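Local atomic coordinates of Sfrice_029225 (Spodoptera frugiperda, PDB entry 6I50), a protein that probably acts as a trimeric cytokine of the tumour necrosis factor family, binding receptors of the TNF receptor type. Residues 64-77 with 151-163. Numbering follows the deposited sequence.
Sequences VHHTGVYLVYVQIY and EKSFIGLVKLADA
Val69 to Gln75 pair antiparallel with Phe154 to Ala161, the strand axes 4.4 Å apart at closest approach. Backbone hydrogen bonds give the register: Tyr73 and Gly156 bond both ways, as do Leu71 with Val158 and Gln75 with Phe154. A classic beta bulge interrupts it, Leu160 and Ala161 both facing Val69; Val69 O takes Leu160 N at 2.8 Å and Ala161 N only weakly.

Two side-chain bonds extend the pairing. Gln75 NE2 reaches Lys152 O at 2.8 Å from above the carbonyl plane and also bonds Gln104 O of the second subunit. Ser153 OG, itself bonded to Leu147, accepts Tyr77 N at 2.9 Å.

CH-pi contacts dominate the ring packing. With CG wedged between backbone N and carbonyl carbon (chi1 57°), the Tyr73 ring folds across the strands, Gly156 CA 3.8 Å from its centroid. Phe154 CD1 meets that ring's edge, while Gln75 CB covers a face of Phe154. Lys152 CD sits 3.6 Å from the Tyr77 centroid, 3° off the ring normal, and Lys159 CB lies 3.9 Å from the Tyr70 centroid. Tyr70 OH donates to His66 O at 2.6 Å. Replacing Tyr70 by an alanine would probably leave His66 O without this donor and Lys159 CB without its ring face.

In this TNF-fold sandwich, strand 117-129 flanks 68-80; Val72, Val74 and Ile155 pack on strand 84-92. Tyr73 packs on Ala124 and Gln75 OE1 bonds Ser123 OG, both of the second subunit, whereas Leu71 meets Leu71 of the third.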
ATOM      1  N   VAL A  64       2.667  16.071  13.756  1.00 10.32           N
ATOM      2  CA  VAL A  64       3.328  16.599  12.561  1.00 11.11           C
ATOM      3  C   VAL A  64       3.916  17.965  12.899  1.00  9.50           C
ATOM      4  O   VAL A  64       3.242  18.801  13.513  1.00 11.57           O
ATOM      5  CB  VAL A  64       2.334  16.703  11.385  1.00  7.25           C
ATOM      6  CG1 VAL A  64       2.997  17.323  10.139  1.00 13.01           C
ATOM      7  CG2 VAL A  64       1.724  15.331  11.059  1.00  9.36           C
ATOM      8  N   HIS A  65       5.174  18.199  12.505  1.00 10.85           N
ATOM      9  CA  HIS A  65       5.848  19.457  12.805  1.00 10.39           C
ATOM     10  C   HIS A  65       6.165  20.305  11.580  1.00  9.93           C
ATOM     11  O   HIS A  65       6.621  21.445  11.747  1.00 12.58           O
ATOM     12  CB  HIS A  65       7.152  19.190  13.571  1.00 14.42           C
ATOM     13  CG  HIS A  65       6.949  18.465  14.860  1.00 12.78           C
ATOM     14  ND1 HIS A  65       6.325  19.037  15.945  1.00 16.18           N
ATOM     15  CD2 HIS A  65       7.270  17.203  15.229  1.00 17.51           C
ATOM     16  CE1 HIS A  65       6.279  18.163  16.933  1.00 19.54           C
ATOM     17  NE2 HIS A  65       6.846  17.042  16.525  1.00 16.32           N
ATOM     18  N   HIS A  66       5.946  19.790  10.367  1.00 10.69           N
ATOM     19  CA  HIS A  66       6.309  20.496   9.146  1.00 11.37           C
ATOM     20  C   HIS A  66       5.190  20.340   8.130  1.00 12.36           C
ATOM     21  O   HIS A  66       4.750  19.219   7.851  1.00 14.08           O
ATOM     22  CB  HIS A  66       7.619  19.962   8.565  1.00 12.58           C
ATOM     23  CG  HIS A  66       8.730  19.903   9.559  1.00 13.23           C
ATOM     24  ND1 HIS A  66       8.909  18.832  10.410  1.00 13.16           N
ATOM     25  CD2 HIS A  66       9.711  20.789   9.850  1.00 15.90           C
ATOM     26  CE1 HIS A  66       9.961  19.060  11.177  1.00 17.84           C
ATOM     27  NE2 HIS A  66      10.465  20.240  10.857  1.00 20.38           N
ATOM     28  N   THR A  67       4.747  21.462   7.575  1.00 12.53           N
ATOM     29  CA  THR A  67       3.681  21.448   6.585  1.00 13.34           C
ATOM     30  C   THR A  67       4.188  20.918   5.248  1.00 14.62           C
ATOM     31  O   THR A  67       5.284  21.269   4.801  1.00 17.68           O
ATOM     32  CB  THR A  67       3.126  22.861   6.415  1.00 15.30           C
ATOM     33  OG1 THR A  67       2.608  23.320   7.673  1.00 14.74           O
ATOM     34  CG2 THR A  67       2.026  22.891   5.367  1.00 15.35           C
ATOM     35  N   GLY A  68       3.395  20.066   4.611  1.00 14.17           N
ATOM     36  CA  GLY A  68       3.747  19.597   3.285  1.00 15.70           C
ATOM     37  C   GLY A  68       2.849  18.462   2.851  1.00 11.44           C
ATOM     38  O   GLY A  68       1.879  18.104   3.528  1.00 11.24           O
ATOM     39  N   VAL A  69       3.181  17.912   1.689  1.00 10.16           N
ATOM     40  CA  VAL A  69       2.510  16.716   1.187  1.00 10.32           C
ATOM     41  C   VAL A  69       3.331  15.514   1.622  1.00 12.09           C
ATOM     42  O   VAL A  69       4.530  15.435   1.329  1.00 11.90           O
ATOM     43  CB  VAL A  69       2.341  16.755  -0.338  1.00  9.79           C
ATOM     44  CG1 VAL A  69       1.751  15.444  -0.845  1.00  9.77           C
ATOM     45  CG2 VAL A  69       1.448  17.916  -0.729  1.00 12.44           C
ATOM     46  N   TYR A  70       2.688  14.598   2.343  1.00  9.73           N
ATOM     47  CA  TYR A  70       3.317  13.407   2.893  1.00 11.51           C
ATOM     48  C   TYR A  70       2.712  12.163   2.267  1.00 13.38           C
ATOM     49  O   TYR A  70       1.506  12.101   2.033  1.00 12.62           O
ATOM     50  CB  TYR A  70       3.092  13.273   4.405  1.00 11.10           C
ATOM     51  CG  TYR A  70       3.826  14.238   5.292  1.00 12.45           C
ATOM     52  CD1 TYR A  70       3.469  15.580   5.344  1.00 10.86           C
ATOM     53  CD2 TYR A  70       4.850  13.799   6.112  1.00 10.81           C
ATOM     54  CE1 TYR A  70       4.119  16.459   6.178  1.00  9.97           C
ATOM     55  CE2 TYR A  70       5.510  14.666   6.949  1.00  9.75           C
ATOM     56  CZ  TYR A  70       5.150  15.995   6.978  1.00 11.60           C
ATOM     57  OH  TYR A  70       5.818  16.849   7.819  1.00 12.65           O
ATOM     58  N   LEU A  71       3.544  11.147   2.063  1.00  7.86           N
ATOM     59  CA  LEU A  71       3.034   9.798   1.890  1.00  8.42           C
ATOM     60  C   LEU A  71       2.764   9.238   3.280  1.00 11.59           C
ATOM     61  O   LEU A  71       3.678   9.153   4.102  1.00 14.42           O
ATOM     62  CB  LEU A  71       4.033   8.925   1.134  1.00 10.16           C
ATOM     63  CG  LEU A  71       3.676   7.436   1.005  1.00 10.01           C
ATOM     64  CD1 LEU A  71       2.490   7.248   0.060  1.00 14.04           C
ATOM     65  CD2 LEU A  71       4.883   6.642   0.516  1.00 12.34           C
ATOM     66  N   VAL A  72       1.510   8.902   3.559  1.00  8.95           N
ATOM     67  CA  VAL A  72       1.097   8.378   4.858  1.00  7.58           C
ATOM     68  C   VAL A  72       0.592   6.962   4.630  1.00 11.90           C
ATOM     69  O   VAL A  72      -0.178   6.726   3.696  1.00  9.99           O
ATOM     70  CB  VAL A  72      -0.001   9.249   5.500  1.00 11.16           C
ATOM     71  CG1 VAL A  72      -0.411   8.686   6.854  1.00  9.36           C
ATOM     72  CG2 VAL A  72       0.476  10.696   5.641  1.00 14.29           C
ATOM     73  N   TYR A  73       1.021   6.021   5.467  1.00 10.56           N
ATOM     74  CA  TYR A  73       0.555   4.647   5.325  1.00  9.06           C
ATOM     75  C   TYR A  73       0.232   4.079   6.701  1.00  8.59           C
ATOM     76  O   TYR A  73       0.852   4.443   7.706  1.00  9.03           O
ATOM     77  CB  TYR A  73       1.586   3.768   4.589  1.00  8.75           C
ATOM     78  CG  TYR A  73       2.946   3.731   5.248  1.00 11.94           C
ATOM     79  CD1 TYR A  73       3.209   2.837   6.287  1.00 13.92           C
ATOM     80  CD2 TYR A  73       3.966   4.586   4.836  1.00 11.33           C
ATOM     81  CE1 TYR A  73       4.447   2.812   6.909  1.00 10.50           C
ATOM     82  CE2 TYR A  73       5.215   4.559   5.447  1.00 11.89           C
ATOM     83  CZ  TYR A  73       5.445   3.668   6.482  1.00 13.10           C
ATOM     84  OH  TYR A  73       6.675   3.643   7.092  1.00 13.80           O
ATOM     85  N   VAL A  74      -0.768   3.203   6.737  1.00  7.70           N
ATOM     86  CA  VAL A  74      -1.254   2.603   7.974  1.00  8.54           C
ATOM     87  C   VAL A  74      -1.584   1.144   7.710  1.00  6.26           C
ATOM     88  O   VAL A  74      -2.195   0.812   6.686  1.00  9.20           O
ATOM     89  CB  VAL A  74      -2.504   3.335   8.509  1.00  9.43           C
ATOM     90  CG1 VAL A  74      -3.093   2.599   9.706  1.00 10.27           C
ATOM     91  CG2 VAL A  74      -2.192   4.788   8.861  1.00 13.11           C
ATOM     92  N   GLN A  75      -1.205   0.272   8.642  1.00  9.80           N
ATOM     93  CA  GLN A  75      -1.679  -1.108   8.641  1.00  9.64           C
ATOM     94  C   GLN A  75      -2.115  -1.496  10.045  1.00  8.93           C
ATOM     95  O   GLN A  75      -1.355  -1.328  11.006  1.00 10.53           O
ATOM     96  CB  GLN A  75      -0.606  -2.082   8.155  1.00  7.74           C
ATOM     97  CG  GLN A  75      -1.071  -3.536   8.187  1.00 10.23           C
ATOM     98  CD  GLN A  75      -0.183  -4.435   7.360  1.00  9.93           C
ATOM     99  OE1 GLN A  75      -0.089  -4.277   6.141  1.00 12.43           O
ATOM    100  NE2 GLN A  75       0.471  -5.398   8.015  1.00  8.81           N
ATOM    101  N   ILE A  76      -3.338  -2.000  10.165  1.00  9.13           N
ATOM    102  CA  ILE A  76      -3.827  -2.598  11.401  1.00 11.88           C
ATOM    103  C   ILE A  76      -4.056  -4.074  11.125  1.00  9.39           C
ATOM    104  O   ILE A  76      -4.789  -4.434  10.193  1.00 10.63           O
ATOM    105  CB  ILE A  76      -5.112  -1.922  11.904  1.00  9.86           C
ATOM    106  CG1 ILE A  76      -4.882  -0.419  12.133  1.00 10.65           C
ATOM    107  CG2 ILE A  76      -5.599  -2.590  13.185  1.00 10.88           C
ATOM    108  CD1 ILE A  76      -3.824  -0.099  13.178  1.00 11.15           C
ATOM    109  N   TYR A  77      -3.429  -4.927  11.927  1.00 10.97           N
ATOM    110  CA  TYR A  77      -3.557  -6.375  11.788  1.00 12.73           C
ATOM    111  C   TYR A  77      -4.595  -6.840  12.804  1.00 16.22           C
ATOM    112  O   TYR A  77      -4.323  -6.893  14.005  1.00 13.99           O
ATOM    113  CB  TYR A  77      -2.199  -7.035  12.002  1.00 13.06           C
ATOM    114  CG  TYR A  77      -2.089  -8.494  11.614  1.00  9.54           C
ATOM    115  CD1 TYR A  77      -2.738  -9.481  12.342  1.00 12.34           C
ATOM    116  CD2 TYR A  77      -1.280  -8.886  10.554  1.00 14.90           C
ATOM    117  CE1 TYR A  77      -2.614 -10.815  12.004  1.00 18.43           C
ATOM    118  CE2 TYR A  77      -1.151 -10.221  10.212  1.00 14.07           C
ATOM    119  CZ  TYR A  77      -1.815 -11.176  10.941  1.00 21.36           C
ATOM    120  OH  TYR A  77      -1.688 -12.505  10.609  1.00 29.86           O
ATOM    121  N   GLU A 151       5.935  -6.077  12.937  1.00 15.70           N
ATOM    122  CA  GLU A 151       5.753  -6.453  11.544  1.00 11.66           C
ATOM    123  C   GLU A 151       4.288  -6.474  11.120  1.00 11.44           C
ATOM    124  O   GLU A 151       4.015  -6.549   9.917  1.00 13.51           O
ATOM    125  CB  GLU A 151       6.394  -7.823  11.298  1.00 13.43           C
ATOM    126  CG  GLU A 151       5.580  -9.019  11.806  1.00 16.20           C
ATOM    127  CD  GLU A 151       5.735  -9.288  13.291  1.00 25.73           C
ATOM    128  OE1 GLU A 151       6.411  -8.506  14.001  1.00 21.95           O
ATOM    129  OE2 GLU A 151       5.177 -10.307  13.751  1.00 27.80           O
ATOM    130  N   LYS A 152       3.348  -6.393  12.062  1.00 10.77           N
ATOM    131  CA  LYS A 152       1.930  -6.567  11.757  1.00 11.60           C
ATOM    132  C   LYS A 152       1.145  -5.258  11.703  1.00 12.14           C
ATOM    133  O   LYS A 152       0.276  -5.102  10.839  1.00  9.63           O
ATOM    134  CB  LYS A 152       1.288  -7.508  12.787  1.00 10.73           C
ATOM    135  CG  LYS A 152       1.775  -8.950  12.672  1.00 12.97           C
ATOM    136  CD  LYS A 152       0.883  -9.910  13.449  1.00 16.35           C
ATOM    137  CE  LYS A 152       1.263 -11.361  13.173  1.00 19.83           C
ATOM    138  NZ  LYS A 152       2.581 -11.725  13.778  1.00 18.84           N
ATOM    139  N   SER A 153       1.415  -4.312  12.600  1.00 11.17           N
ATOM    140  CA  SER A 153       0.630  -3.083  12.693  1.00  8.65           C
ATOM    141  C   SER A 153       1.565  -1.890  12.816  1.00 11.09           C
ATOM    142  O   SER A 153       2.545  -1.946  13.565  1.00 12.34           O
ATOM    143  CB  SER A 153      -0.333  -3.118  13.892  1.00 12.48           C
ATOM    144  OG  SER A 153      -1.280  -4.171  13.761  1.00 11.28           O
ATOM    145  N   PHE A 154       1.268  -0.813  12.083  1.00  9.84           N
ATOM    146  CA  PHE A 154       2.190   0.320  12.053  1.00  9.87           C
ATOM    147  C   PHE A 154       1.526   1.524  11.395  1.00 11.19           C
ATOM    148  O   PHE A 154       0.491   1.411  10.734  1.00 10.54           O
ATOM    149  CB  PHE A 154       3.483  -0.038  11.312  1.00  9.65           C
ATOM    150  CG  PHE A 154       3.260  -0.772  10.010  1.00 11.49           C
ATOM    151  CD1 PHE A 154       2.952  -0.079   8.849  1.00 13.13           C
ATOM    152  CD2 PHE A 154       3.377  -2.153   9.949  1.00 11.06           C
ATOM    153  CE1 PHE A 154       2.747  -0.751   7.656  1.00 10.77           C
ATOM    154  CE2 PHE A 154       3.177  -2.829   8.757  1.00 14.08           C
ATOM    155  CZ  PHE A 154       2.870  -2.124   7.605  1.00 11.09           C
ATOM    156  N   ILE A 155       2.160   2.683  11.573  1.00 12.55           N
ATOM    157  CA  ILE A 155       1.783   3.922  10.896  1.00  9.60           C
ATOM    158  C   ILE A 155       3.062   4.695  10.609  1.00  9.13           C
ATOM    159  O   ILE A 155       3.936   4.811  11.473  1.00 11.05           O
ATOM    160  CB  ILE A 155       0.792   4.774  11.722  1.00  9.72           C
ATOM    161  CG1 ILE A 155       0.569   6.140  11.062  1.00 10.83           C
ATOM    162  CG2 ILE A 155       1.270   4.958  13.164  1.00 11.39           C
ATOM    163  CD1 ILE A 155      -0.570   6.939  11.674  1.00  8.88           C
ATOM    164  N   GLY A 156       3.207   5.164   9.374  1.00  8.64           N
ATOM    165  CA  GLY A 156       4.409   5.865   8.980  1.00  8.36           C
ATOM    166  C   GLY A 156       4.075   6.974   8.007  1.00 10.18           C
ATOM    167  O   GLY A 156       2.997   7.004   7.405  1.00  9.47           O
ATOM    168  N   LEU A 157       5.011   7.910   7.883  1.00  8.84           N
ATOM    169  CA  LEU A 157       4.815   9.020   6.968  1.00 11.53           C
ATOM    170  C   LEU A 157       6.163   9.559   6.530  1.00 12.81           C
ATOM    171  O   LEU A 157       7.133   9.563   7.295  1.00 11.41           O
ATOM    172  CB  LEU A 157       3.981  10.166   7.565  1.00 18.78           C
ATOM    173  CG  LEU A 157       3.663  10.446   9.038  1.00 26.48           C
ATOM    174  CD1 LEU A 157       4.796  10.143  10.000  1.00 13.71           C
ATOM    175  CD2 LEU A 157       3.243  11.905   9.167  1.00 19.52           C
ATOM    176  N   VAL A 158       6.193  10.030   5.285  1.00 13.20           N
ATOM    177  CA  VAL A 158       7.390  10.563   4.653  1.00 10.30           C
ATOM    178  C   VAL A 158       6.990  11.852   3.958  1.00 11.28           C
ATOM    179  O   VAL A 158       6.127  11.839   3.074  1.00 12.01           O
ATOM    180  CB  VAL A 158       7.998   9.575   3.638  1.00 12.07           C
ATOM    181  CG1 VAL A 158       9.251  10.174   3.004  1.00 15.31           C
ATOM    182  CG2 VAL A 158       8.301   8.222   4.283  1.00 14.65           C
ATOM    183  N   LYS A 159       7.624  12.960   4.328  1.00 10.04           N
ATOM    184  CA  LYS A 159       7.348  14.198   3.612  1.00 10.44           C
ATOM    185  C   LYS A 159       7.934  14.127   2.207  1.00 11.66           C
ATOM    186  O   LYS A 159       9.113  13.804   2.027  1.00 15.37           O
ATOM    187  CB  LYS A 159       7.908  15.401   4.362  1.00 12.02           C
ATOM    188  CG  LYS A 159       7.471  16.721   3.745  1.00 13.90           C
ATOM    189  CD  LYS A 159       8.079  17.902   4.465  1.00 20.31           C
ATOM    190  CE  LYS A 159       7.816  19.176   3.691  1.00 28.97           C
ATOM    191  NZ  LYS A 159       9.046  19.989   3.560  1.00 37.23           N
ATOM    192  N   LEU A 160       7.100  14.437   1.213  1.00 10.39           N
ATOM    193  CA  LEU A 160       7.476  14.373  -0.194  1.00 10.65           C
ATOM    194  C   LEU A 160       7.777  15.731  -0.800  1.00 12.27           C
ATOM    195  O   LEU A 160       8.632  15.821  -1.689  1.00 15.07           O
ATOM    196  CB  LEU A 160       6.359  13.724  -1.016  1.00 10.32           C
ATOM    197  CG  LEU A 160       5.919  12.331  -0.582  1.00 14.36           C
ATOM    198  CD1 LEU A 160       4.806  11.857  -1.511  1.00 13.32           C
ATOM    199  CD2 LEU A 160       7.095  11.381  -0.607  1.00 15.53           C
ATOM    200  N   ALA A 161       7.087  16.779  -0.358  1.00 13.26           N
ATOM    201  CA  ALA A 161       7.261  18.096  -0.952  1.00 14.30           C
ATOM    202  C   ALA A 161       6.731  19.170  -0.016  1.00 13.92           C
ATOM    203  O   ALA A 161       5.820  18.927   0.782  1.00 13.71           O
ATOM    204  CB  ALA A 161       6.542  18.201  -2.300  1.00 16.81           C
ATOM    205  N   ASP A 162       7.299  20.365  -0.142  1.00 18.91           N
ATOM    206  CA  ASP A 162       6.709  21.539   0.482  1.00 18.98           C
ATOM    207  C   ASP A 162       5.374  21.859  -0.174  1.00 21.63           C
ATOM    208  O   ASP A 162       5.135  21.526  -1.338  1.00 24.64           O
ATOM    209  CB  ASP A 162       7.635  22.750   0.353  1.00 23.16           C
ATOM    210  CG  ASP A 162       8.917  22.600   1.142  1.00 35.12           C
ATOM    211  OD1 ASP A 162       8.905  21.914   2.184  1.00 39.00           O
ATOM    212  OD2 ASP A 162       9.942  23.177   0.718  1.00 44.28           O
ATOM    213  N   ALA A 163       4.502  22.524   0.578  1.00 18.37           N
ATOM    214  CA  ALA A 163       3.218  22.941   0.037  1.00 24.48           C
ATOM    215  C   ALA A 163       2.613  24.001   0.944  1.00 21.09           C
ATOM    216  O   ALA A 163       2.683  23.885   2.169  1.00 21.20           O
ATOM    217  CB  ALA A 163       2.255  21.754  -0.102  1.00 21.08           C
TER
HETATM  218  O   HOH W   1       5.860  23.277   3.071  1.00 19.00           O